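Local coordinates for protein MgGH51 (Meripilus giganteus, PDB 6ZPV) that probably hydrolyses terminal alpha-L-arabinofuranosyl groups from arabinose-containing polysaccharides, as a fungal glycosidase of family GH51, at residues A[521-526]-A[538-543]; A[11-16]-A[517-522]; A[38-43]-A[53-58]. One frame throughout, in Å; residues are numbered along the deposited sequence. Where two conformers were deposited one is given.

Contact 1 of 3, residues A[521-526]-A[538-543]; sequences DQYLPS and SITRAS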
# COMPACT_ATOMS: atom_id res chain seq x y z
N ASP A 521 8.51 -0.49 24.85
CA ASP A 521 7.31 -1.15 25.35
C ASP A 521 6.79 -0.54 26.64
O ASP A 521 5.70 -0.91 27.07
CB ASP A 521 7.50 -2.68 25.44
CG ASP A 521 8.60 -3.11 26.37
OD1 ASP A 521 9.25 -2.24 26.97
OD2 ASP A 521 8.76 -4.33 26.56
N GLN A 522 7.53 0.41 27.22
CA GLN A 522 7.08 1.13 28.43
C GLN A 522 6.92 2.61 28.08
O GLN A 522 7.84 3.22 27.48
CB GLN A 522 8.11 1.01 29.56
CG GLN A 522 8.54 -0.42 29.90
CD GLN A 522 9.54 -0.44 31.01
OE1 GLN A 522 10.43 0.43 31.10
NE2 GLN A 522 9.42 -1.42 31.93
N TYR A 523 5.82 3.24 28.50
CA TYR A 523 5.65 4.70 28.39
C TYR A 523 6.12 5.35 29.68
O TYR A 523 5.60 5.01 30.74
CB TYR A 523 4.20 5.11 28.08
CG TYR A 523 4.08 6.61 27.93
CD1 TYR A 523 4.56 7.26 26.80
CD2 TYR A 523 3.57 7.37 28.97
CE1 TYR A 523 4.56 8.63 26.70
CE2 TYR A 523 3.54 8.74 28.87
CZ TYR A 523 4.07 9.38 27.76
OH TYR A 523 4.10 10.76 27.66
N LEU A 524 7.04 6.29 29.56
CA LEU A 524 7.58 7.02 30.74
C LEU A 524 6.95 8.42 30.77
O LEU A 524 7.24 9.26 29.92
CB LEU A 524 9.11 7.14 30.64
CG LEU A 524 9.88 5.87 30.73
CD1 LEU A 524 11.35 6.14 30.59
CD2 LEU A 524 9.67 5.16 32.09
N PRO A 525 6.06 8.68 31.76
CA PRO A 525 5.48 10.02 31.83
C PRO A 525 6.58 11.09 31.99
O PRO A 525 7.65 10.82 32.59
CB PRO A 525 4.56 10.00 33.06
CG PRO A 525 4.37 8.54 33.37
CD PRO A 525 5.57 7.78 32.81
N SER A 526 6.27 12.27 31.51
CA SER A 526 7.19 13.41 31.59
C SER A 526 6.36 14.66 31.75
O SER A 526 5.13 14.67 31.53
CB SER A 526 8.11 13.47 30.39
OG SER A 526 7.37 13.66 29.18
N SER A 538 7.66 12.80 23.56
CA SER A 538 7.15 11.54 24.15
C SER A 538 8.35 10.63 24.42
O SER A 538 9.24 10.53 23.56
CB SER A 538 6.14 10.88 23.23
OG SER A 538 5.70 9.63 23.76
N ILE A 539 8.36 9.97 25.58
CA ILE A 539 9.50 9.17 26.04
C ILE A 539 8.99 7.76 26.29
O ILE A 539 8.03 7.54 27.06
CB ILE A 539 10.17 9.77 27.27
CG1 ILE A 539 10.56 11.23 26.98
CG2 ILE A 539 11.34 8.93 27.66
CD1 ILE A 539 11.12 12.01 28.12
N THR A 540 9.67 6.79 25.70
CA THR A 540 9.41 5.36 25.92
C THR A 540 10.69 4.63 26.23
O THR A 540 11.79 5.19 26.02
CB THR A 540 8.67 4.71 24.72
OG1 THR A 540 9.52 4.77 23.57
CG2 THR A 540 7.33 5.37 24.47
N ARG A 541 10.57 3.41 26.72
CA ARG A 541 11.72 2.60 27.17
C ARG A 541 11.51 1.14 26.77
O ARG A 541 10.40 0.64 26.97
CB ARG A 541 11.91 2.81 28.68
CG ARG A 541 13.09 2.08 29.30
CD ARG A 541 13.30 2.49 30.76
NE ARG A 541 14.41 1.82 31.42
CZ ARG A 541 14.35 0.59 31.97
NH1 ARG A 541 13.22 -0.12 31.95
NH2 ARG A 541 15.45 0.04 32.49
N ALA A 542 12.56 0.50 26.30
CA ALA A 542 12.57 -0.94 26.07
C ALA A 542 12.87 -1.65 27.39
O ALA A 542 13.96 -1.50 27.97
CB ALA A 542 13.60 -1.24 25.03
N SER A 543 11.88 -2.38 27.89
CA SER A 543 11.98 -3.01 29.20
C SER A 543 13.21 -3.94 29.33
O SER A 543 13.78 -4.00 30.44
CB SER A 543 10.72 -3.76 29.51
OG SER A 543 10.53 -4.85 28.60
O HOH W 1 6.88 11.14 27.99

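Contact 2 of 3, residues A[11-16]-A[517-522]; sequences HTVPST and LNKGDQ. With SO4 (sulfate ion), chain R.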
# COMPACT_ATOMS: atom_id res chain seq x y z
N HIS A 11 2.20 2.87 31.60
CA HIS A 11 1.49 1.87 30.81
C HIS A 11 2.42 1.26 29.79
O HIS A 11 3.51 1.81 29.52
CB HIS A 11 0.21 2.45 30.15
CG HIS A 11 0.47 3.42 29.08
ND1 HIS A 11 0.50 4.80 29.26
CD2 HIS A 11 0.71 3.21 27.78
CE1 HIS A 11 0.73 5.35 28.03
NE2 HIS A 11 0.85 4.38 27.15
N THR A 12 1.99 0.16 29.23
CA THR A 12 2.69 -0.53 28.14
C THR A 12 2.32 0.09 26.82
O THR A 12 1.13 0.37 26.54
CB THR A 12 2.33 -2.03 28.18
OG1 THR A 12 2.86 -2.66 29.35
CG2 THR A 12 2.85 -2.78 26.97
N VAL A 13 3.31 0.29 25.97
CA VAL A 13 3.10 0.80 24.60
C VAL A 13 2.78 -0.41 23.75
O VAL A 13 3.57 -1.34 23.70
CB VAL A 13 4.35 1.51 24.08
CG1 VAL A 13 4.07 2.06 22.69
CG2 VAL A 13 4.80 2.63 24.99
N PRO A 14 1.61 -0.46 23.10
CA PRO A 14 1.22 -1.62 22.30
C PRO A 14 2.25 -1.94 21.22
O PRO A 14 2.80 -1.00 20.60
CB PRO A 14 -0.10 -1.17 21.67
CG PRO A 14 -0.67 -0.16 22.55
CD PRO A 14 0.57 0.58 23.05
N SER A 15 2.40 -3.21 20.89
CA SER A 15 3.27 -3.61 19.77
C SER A 15 2.74 -3.06 18.45
O SER A 15 3.59 -2.88 17.54
CB SER A 15 3.38 -5.13 19.71
OG SER A 15 2.22 -5.75 19.21
N THR A 16 1.47 -2.78 18.35
CA THR A 16 0.79 -2.36 17.13
C THR A 16 0.77 -0.86 16.90
O THR A 16 0.14 -0.43 15.94
CB THR A 16 -0.63 -2.93 17.17
OG1 THR A 16 -1.23 -2.58 18.43
CG2 THR A 16 -0.66 -4.43 16.97
N LEU A 517 10.77 2.96 14.63
CA LEU A 517 12.00 2.19 14.92
C LEU A 517 12.59 2.53 16.30
O LEU A 517 13.56 1.82 16.74
CB LEU A 517 13.06 2.51 13.89
CG LEU A 517 12.85 1.90 12.51
CD1 LEU A 517 14.05 2.20 11.66
CD2 LEU A 517 12.64 0.39 12.56
N ASN A 518 12.12 3.54 16.97
CA ASN A 518 12.67 4.03 18.23
C ASN A 518 11.51 4.11 19.26
O ASN A 518 11.14 5.19 19.71
CB ASN A 518 13.37 5.39 18.01
CG ASN A 518 14.42 5.31 16.94
OD1 ASN A 518 15.52 4.83 17.15
ND2 ASN A 518 14.08 5.80 15.78
N LYS A 519 10.96 2.98 19.57
CA LYS A 519 9.72 2.85 20.36
C LYS A 519 9.88 1.71 21.38
O LYS A 519 10.10 0.54 21.00
CB LYS A 519 8.51 2.54 19.48
CG LYS A 519 7.18 2.54 20.26
CD LYS A 519 6.15 1.62 19.65
CE LYS A 519 6.42 0.23 19.97
NZ LYS A 519 5.50 -0.64 19.30
N GLY A 520 9.86 2.06 22.61
CA GLY A 520 9.90 1.07 23.66
C GLY A 520 8.53 0.44 23.93
O GLY A 520 7.51 0.84 23.36
N ASP A 521 8.51 -0.49 24.85
CA ASP A 521 7.31 -1.15 25.35
C ASP A 521 6.79 -0.54 26.64
O ASP A 521 5.70 -0.91 27.07
CB ASP A 521 7.50 -2.68 25.44
CG ASP A 521 8.60 -3.11 26.37
OD1 ASP A 521 9.25 -2.24 26.97
OD2 ASP A 521 8.76 -4.33 26.56
N GLN A 522 7.53 0.41 27.22
CA GLN A 522 7.08 1.13 28.43
C GLN A 522 6.92 2.61 28.08
O GLN A 522 7.84 3.22 27.48
CB GLN A 522 8.11 1.01 29.56
CG GLN A 522 8.54 -0.42 29.90
CD GLN A 522 9.54 -0.44 31.01
OE1 GLN A 522 10.43 0.43 31.10
NE2 GLN A 522 9.42 -1.42 31.93
S SO4 R . -0.09 -5.91 21.76
O1 SO4 R . -0.02 -5.55 20.33
O2 SO4 R . -0.25 -7.30 22.03
O3 SO4 R . -1.29 -5.18 22.32
O4 SO4 R . 1.08 -5.29 22.37
O HOH W 2 5.77 -2.26 22.05
O HOH W 3 4.50 -0.31 16.61

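Contact 3 of 3, residues A[38-43]-A[53-58]; sequences LQNRAF and ALAAWH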
# COMPACT_ATOMS: atom_id res chain seq x y z
N LEU A 38 3.63 -5.13 -16.94
CA LEU A 38 2.78 -4.82 -18.07
C LEU A 38 1.47 -4.18 -17.59
O LEU A 38 0.81 -4.75 -16.71
CB LEU A 38 2.46 -6.03 -18.93
CG LEU A 38 3.67 -6.86 -19.35
CD1 LEU A 38 3.24 -8.00 -20.24
CD2 LEU A 38 4.73 -6.02 -20.03
N GLN A 39 1.09 -3.06 -18.15
CA GLN A 39 -0.16 -2.37 -17.82
C GLN A 39 -1.27 -2.95 -18.72
O GLN A 39 -1.04 -3.24 -19.88
CB GLN A 39 -0.01 -0.87 -17.93
CG GLN A 39 -1.26 -0.11 -17.63
CD GLN A 39 -1.10 1.39 -17.55
OE1 GLN A 39 -0.05 2.00 -18.01
NE2 GLN A 39 -2.10 2.04 -17.06
N ASN A 40 -2.46 -3.11 -18.17
CA ASN A 40 -3.59 -3.64 -18.96
C ASN A 40 -3.20 -5.01 -19.55
O ASN A 40 -3.41 -5.29 -20.76
CB ASN A 40 -4.04 -2.62 -20.03
CG ASN A 40 -5.28 -3.02 -20.80
OD1 ASN A 40 -6.13 -3.79 -20.29
ND2 ASN A 40 -5.43 -2.45 -22.01
N ARG A 41 -2.62 -5.86 -18.71
CA ARG A 41 -1.97 -7.09 -19.15
C ARG A 41 -2.92 -8.13 -19.74
O ARG A 41 -2.49 -8.99 -20.52
CB ARG A 41 -1.17 -7.71 -18.03
CG ARG A 41 -1.99 -8.35 -16.90
CD ARG A 41 -1.12 -8.92 -15.80
NE ARG A 41 -1.89 -9.48 -14.75
CZ ARG A 41 -1.42 -9.90 -13.58
NH1 ARG A 41 -0.12 -9.91 -13.34
NH2 ARG A 41 -2.24 -10.35 -12.63
N ALA A 42 -4.18 -8.08 -19.32
CA ALA A 42 -5.15 -9.12 -19.71
C ALA A 42 -6.47 -8.50 -20.13
O ALA A 42 -7.49 -9.20 -20.20
CB ALA A 42 -5.34 -10.11 -18.58
N PHE A 43 -6.47 -7.21 -20.48
CA PHE A 43 -7.65 -6.54 -21.06
C PHE A 43 -8.83 -6.68 -20.09
O PHE A 43 -9.99 -6.76 -20.52
CB PHE A 43 -7.96 -7.09 -22.46
CG PHE A 43 -6.70 -7.08 -23.31
CD1 PHE A 43 -6.17 -5.92 -23.82
CD2 PHE A 43 -5.96 -8.24 -23.46
CE1 PHE A 43 -4.93 -5.91 -24.44
CE2 PHE A 43 -4.73 -8.23 -24.07
CZ PHE A 43 -4.22 -7.09 -24.55
N ALA A 53 -9.59 0.18 -24.69
CA ALA A 53 -9.26 -1.25 -24.46
C ALA A 53 -7.81 -1.55 -24.81
O ALA A 53 -7.25 -2.52 -24.26
CB ALA A 53 -10.19 -2.15 -25.22
N LEU A 54 -7.21 -0.79 -25.73
CA LEU A 54 -5.83 -0.96 -26.17
C LEU A 54 -4.86 -0.13 -25.31
O LEU A 54 -3.67 -0.04 -25.64
CB LEU A 54 -5.66 -0.59 -27.65
CG LEU A 54 -6.21 -1.63 -28.60
CD1 LEU A 54 -6.39 -1.02 -30.01
CD2 LEU A 54 -5.28 -2.81 -28.69
N ALA A 55 -5.32 0.47 -24.22
CA ALA A 55 -4.44 1.30 -23.37
C ALA A 55 -3.15 0.54 -23.04
O ALA A 55 -3.18 -0.62 -22.62
CB ALA A 55 -5.13 1.67 -22.08
N ALA A 56 -2.02 1.24 -23.20
CA ALA A 56 -0.65 0.76 -22.94
C ALA A 56 -0.05 -0.07 -24.08
O ALA A 56 1.16 -0.35 -24.02
CB ALA A 56 -0.49 0.09 -21.62
N TRP A 57 -0.88 -0.51 -25.06
CA TRP A 57 -0.44 -1.39 -26.15
C TRP A 57 -0.27 -0.60 -27.44
O TRP A 57 -1.13 0.25 -27.76
CB TRP A 57 -1.42 -2.54 -26.35
CG TRP A 57 -1.56 -3.44 -25.20
CD1 TRP A 57 -2.46 -3.41 -24.18
CD2 TRP A 57 -0.73 -4.56 -24.91
NE1 TRP A 57 -2.25 -4.43 -23.30
CE2 TRP A 57 -1.18 -5.18 -23.71
CE3 TRP A 57 0.40 -5.12 -25.55
CZ2 TRP A 57 -0.60 -6.34 -23.18
CZ3 TRP A 57 1.00 -6.25 -25.00
CH2 TRP A 57 0.50 -6.83 -23.83
N HIS A 58 0.73 -0.92 -28.25
CA HIS A 58 1.01 -0.18 -29.47
C HIS A 58 1.51 -1.12 -30.54
O HIS A 58 2.28 -2.04 -30.24
CB HIS A 58 2.12 0.88 -29.17
CG HIS A 58 1.79 1.78 -28.05
ND1 HIS A 58 0.94 2.86 -28.19
CD2 HIS A 58 2.13 1.69 -26.73
CE1 HIS A 58 0.78 3.42 -26.97
NE2 HIS A 58 1.51 2.73 -26.08

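Contact 1 of 3, residues A[521-526]-A[538-543]
Gln522 and Arg541 lie side by side, their chains leaving the backbone the same way. Extended beyond CG, Gln522 brings OE1 alongside the aliphatic part of the arginine; in the conformer described here, one of two modelled, Arg541 NH1 donates to Gln522 OE1 at 3.0 Å. The acceptor lies almost in the guanidinium plane, whereas NH1 stands 31° off the glutamine carbonyl plane. Arg541 NH2 goes on to Thr626 O.

Next door, Asp521 tucks CG between its own N and carbonyl carbon (chi1 61°), which turns the carboxylate onto Ser543. Asp521 OD2 takes Ser543 OG on its syn lone pair at 2.8 Å, and Asp521 OD1 takes Ser543 N, also at 2.8 Å. Asp521 and Gln522 both face Arg541, forming a classic beta bulge in the hairpin of strands 522-523 and 535-541.

Tyr523 and Thr540 point to the other face. With CG anti to its N (chi1 -179°), Tyr523 sets its ring edge against Ser538, Tyr523 CE1 3.3 Å from Ser538 OG; that hydroxyl is bonded to Glu468. The side chains of Leu524 and Ile539 cross at about a right angle, Leu524 CD1 lying 4.0 Å from Ile539 CG2. One water joins Tyr523 OH, Leu524 O, Ser526 OG and Ile539 N.

Contact 2 of 3, residues A[11-16]-A[517-522]
Between Val13 and Asp521 the flat group is a peptide carbonyl, and it is met over its face: Val13 N donates to Asp521 O at 2.9 Å from 61° out of the carbonyl plane, not on a lone pair. Thr12 comes at the same oxygen with carbon, its CA 3.2 Å from Asp521 O in a CH...O contact. The other flat group is the His11 imidazole, which meets the Tyr523 ring with the planes about 15° apart, while its NE2 is bonded to Ser471.

Val13 and Lys519 slide past each other in opposite directions, Val13 CG1 against Lys519 CD at 3.7 Å. The valine also sets CB 3.3 Å from Gly520 O. A bend at chi3 (77°) turns the lysine amine back to the 11-16 backbone, where Lys519 NZ donates to Pro14 O at 3.0 Å. A water 2.9 Å from Lys519 NZ carries a second link to Ser15 O. With an alanine here, Pro14 O would probably be left without its ammonium mate and the tie to Ser15 through water would be lost.

Beyond, Ser15 N points almost straight at a sulfate oxygen; Arg344 binds the same ion, probably taken from the crystallisation liquor. The arrangement is that of a short, weakly bonded edge strand, 11-12, from near the N-terminus, added to the antiparallel sheet of the C-terminal domain before the chain enters the (beta/alpha)8 barrel at strand 20-21.

Contact 3 of 3, residues A[38-43]-A[53-58]
A type II beta turn from Leu54 to Trp57, closed by its own Trp57 N to Leu54 O bond and running into edge strand 57-60 of a five-stranded sheet, is held by Asn40. Asn40 keeps CG anti to its backbone N (chi1 -174°), and this sends the amide across to two carbonyls. Asn40 ND2 donates to Ala55 O at 3.0 Å, on a lone pair in the carbonyl plane. It also donates to Ala53 O at 2.9 Å, here from 52° above that carbonyl's plane. Both acceptors lie in the amide plane, so the two bonds together fix the rotation of the group.

The backbone of Asn40 answers in turn: Trp57 NE1 donates to Asn40 O at 2.9 Å, in the indole plane though above the carbonyl plane. The side chains of Phe43 and Trp57 cross at about a right angle, yet the phenyl and the five-membered indole ring are tilted by only 33°, an oblique pair; Phe43 CZ sits over one indole face toward its rim. Phe195 meets the same indole. Ala56 CB touches Gln39 CB at 3.8 Å. In fold terms, this is a turn leading into the first strand of a beta-sandwich domain, pinned to the incoming loop by an asparagine amide and an indole N-H.

Overall arrangement
Contacts 1 and 2 form one continuous piece of sheet: their centres are 7 Å apart, they share Asp521 and Gln522, and strand 522-523 lies between strands 11-12 and 535-541. Tyr523 N sits 2.9 Å from His11 O and Gly520 N 2.9 Å from Thr540 OG1, both probable hydrogen bonds. Contact 3 belongs to another domain across the chain's centre, its centre about 46 Å from that of contact 2 and 52 Å from that of contact 1. The Gln39 side chain lies about 9 Å from an N-acetylglucosamine, probably of a protein-attached glycan and no marker of the active site. In GH51 enzymes that site belongs to the (beta/alpha)8 barrel, whose strands none of the three contacts includes.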